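Local coordinates for Lin0431 protein (Listeria innocua, PDB 3LD7) that is of unknown function but contains a NusG domain II-like domain, which makes up this fragment, at residues L44-G49 with R53-N58. Numbering follows the deposited sequence.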
loop_
_atom_site.group_PDB
_atom_site.type_symbol
_atom_site.label_atom_id
_atom_site.label_comp_id
_atom_site.label_asym_id
_atom_site.label_seq_id
_atom_site.Cartn_x
_atom_site.Cartn_y
_atom_site.Cartn_z
ATOM N N LEU A 44 3.841 7.364 -2.768
ATOM C CA LEU A 44 4.811 6.474 -3.394
ATOM C C LEU A 44 4.752 5.139 -2.680
ATOM O O LEU A 44 5.123 5.033 -1.506
ATOM C CB LEU A 44 6.201 7.074 -3.301
ATOM C CG LEU A 44 7.335 6.289 -3.956
ATOM C CD1 LEU A 44 7.048 5.978 -5.424
ATOM C CD2 LEU A 44 8.601 7.085 -3.805
HETATM N N MSE A 45 4.212 4.138 -3.374
HETATM C CA MSE A 45 4.057 2.798 -2.833
HETATM C C MSE A 45 5.289 1.979 -3.143
HETATM O O MSE A 45 5.888 2.133 -4.210
HETATM C CB MSE A 45 2.848 2.120 -3.502
HETATM C CG MSE A 45 1.574 2.969 -3.452
HETATM SE SE MSE A 45 1.045 3.549 -1.676
HETATM C CE MSE A 45 1.065 1.783 -0.785
ATOM N N GLU A 46 5.637 1.082 -2.229
ATOM C CA GLU A 46 6.817 0.252 -2.403
ATOM C C GLU A 46 6.495 -1.158 -1.980
ATOM O O GLU A 46 6.010 -1.392 -0.872
ATOM C CB GLU A 46 7.996 0.796 -1.572
ATOM C CG GLU A 46 9.277 0.001 -1.769
ATOM C CD GLU A 46 10.433 0.523 -0.919
ATOM O OE1 GLU A 46 10.209 1.445 -0.103
ATOM O OE2 GLU A 46 11.565 0.025 -1.077
ATOM N N VAL A 47 6.791 -2.106 -2.865
ATOM C CA VAL A 47 6.734 -3.510 -2.528
ATOM C C VAL A 47 8.158 -4.018 -2.574
ATOM O O VAL A 47 8.848 -3.856 -3.571
ATOM C CB VAL A 47 5.851 -4.286 -3.524
ATOM C CG1 VAL A 47 5.858 -5.763 -3.199
ATOM C CG2 VAL A 47 4.423 -3.727 -3.463
ATOM N N ASP A 48 8.622 -4.580 -1.469
ATOM C CA ASP A 48 9.965 -5.119 -1.408
ATOM C C ASP A 48 9.862 -6.526 -0.863
ATOM O O ASP A 48 9.447 -6.722 0.280
ATOM C CB ASP A 48 10.846 -4.249 -0.504
ATOM C CG ASP A 48 12.301 -4.658 -0.558
ATOM O OD1 ASP A 48 12.995 -4.296 -1.531
ATOM O OD2 ASP A 48 12.748 -5.340 0.379
ATOM N N GLY A 49 10.216 -7.523 -1.675
ATOM C CA GLY A 49 9.981 -8.888 -1.268
ATOM C C GLY A 49 8.505 -9.055 -0.998
ATOM O O GLY A 49 7.668 -8.689 -1.842
ATOM N N ARG A 53 4.696 -0.993 1.733
ATOM C CA ARG A 53 4.527 0.212 2.544
ATOM C C ARG A 53 4.235 1.400 1.667
ATOM O O ARG A 53 4.445 1.355 0.445
ATOM C CB ARG A 53 5.793 0.538 3.350
ATOM C CG ARG A 53 6.979 1.015 2.507
ATOM C CD ARG A 53 8.158 1.443 3.367
ATOM N NE ARG A 53 9.337 1.702 2.557
ATOM C CZ ARG A 53 10.540 1.959 3.057
ATOM N NH1 ARG A 53 10.720 2.052 4.379
ATOM N NH2 ARG A 53 11.563 2.122 2.234
ATOM N N ILE A 54 3.773 2.477 2.299
ATOM C CA ILE A 54 3.873 3.786 1.672
ATOM C C ILE A 54 5.263 4.303 2.002
ATOM O O ILE A 54 5.584 4.568 3.168
ATOM C CB ILE A 54 2.832 4.783 2.150
ATOM C CG1 ILE A 54 1.402 4.245 1.970
ATOM C CG2 ILE A 54 3.031 6.125 1.413
ATOM C CD1 ILE A 54 0.355 5.115 2.709
ATOM N N LYS A 55 6.115 4.401 0.983
ATOM C CA LYS A 55 7.482 4.841 1.208
ATOM C C LYS A 55 7.531 6.319 1.562
ATOM O O LYS A 55 8.273 6.739 2.475
ATOM C CB LYS A 55 8.344 4.571 -0.035
ATOM C CG LYS A 55 9.788 5.039 0.127
ATOM C CD LYS A 55 10.652 4.626 -1.047
ATOM C CE LYS A 55 12.111 5.053 -0.812
ATOM N NZ LYS A 55 13.021 4.589 -1.881
ATOM N N GLU A 56 6.728 7.108 0.864
ATOM C CA GLU A 56 6.771 8.545 1.038
ATOM C C GLU A 56 5.491 9.116 0.486
ATOM O O GLU A 56 4.923 8.583 -0.469
ATOM C CB GLU A 56 7.990 9.089 0.285
ATOM C CG GLU A 56 8.076 10.565 0.120
ATOM C CD GLU A 56 9.022 10.921 -1.022
ATOM O OE1 GLU A 56 10.122 10.340 -1.095
ATOM O OE2 GLU A 56 8.647 11.747 -1.868
ATOM N N ASP A 57 5.014 10.196 1.095
ATOM C CA ASP A 57 3.857 10.905 0.563
ATOM C C ASP A 57 3.835 12.319 1.103
ATOM O O ASP A 57 4.622 12.638 2.009
ATOM C CB ASP A 57 2.516 10.149 0.777
ATOM C CG ASP A 57 2.060 10.103 2.211
ATOM O OD1 ASP A 57 2.146 11.132 2.924
ATOM O OD2 ASP A 57 1.526 9.035 2.602
ATOM N N ASN A 58 3.001 13.175 0.510
ATOM C CA ASN A 58 2.852 14.538 1.010
ATOM C C ASN A 58 1.560 14.769 1.783
ATOM O O ASN A 58 1.029 15.897 1.846
ATOM C CB ASN A 58 3.069 15.575 -0.097
ATOM C CG ASN A 58 2.089 15.443 -1.233
ATOM O OD1 ASN A 58 1.311 14.493 -1.299
ATOM N ND2 ASN A 58 2.139 16.397 -2.155
HETATM O O HOH W 1 13.553 2.025 -1.170
#
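OE1 of Glu-46 lies at the edge of the Arg-53 guanidinium, in its plane, with the carboxylate inclined to it by 49°; a water lies in the same plane beyond NH2, too far for a bond to it. The salt bridge is a cross-strand pair on an antiparallel beta hairpin, strands 42-48 and 51-57 of a NusG domain II-like fold, and it exemplifies how a hydrogen-bonded pair, in which Glu-46 N donates to Arg-53 O and Arg-53 N to Glu-46 O, can align two long side chains. Both donors converge on one oxygen: NH2 of Arg-53 reaches OE1 of Glu-46 on its syn side at 2.8 Å, whereas NE comes from above the carboxylate plane. The extended Glu-46 chain and the Arg-53 chain, extended to NE from a chi1 of 70°, lie side by side pointing the same way, which brings NE and NH2 to OE1. OE2 accepts a hydrogen bond from the water, which in turn accepts one from Lys-55 NZ, and the Lys-55 methylenes brush past OE1. Trp-69 touches both Glu-46 and Arg-53.

Lys-55 and Glu-56 together face Leu-44, a classic beta bulge. Leu-44 O accepts from Lys-55 N and Leu-44 N donates to Glu-56 O, the former bond the more bent at 139°. On the face away from Glu-46 and Arg-53, the non-hydrogen-bonded pair Met-45 (a selenomethionine) and Ile-54 packs together, Ile-54 continuing onto strand 76-79 of the second sheet. The Met-45 chain, bent at chi2 and chi3, brings its CE to 3.7 Å from Ile-54 CG1.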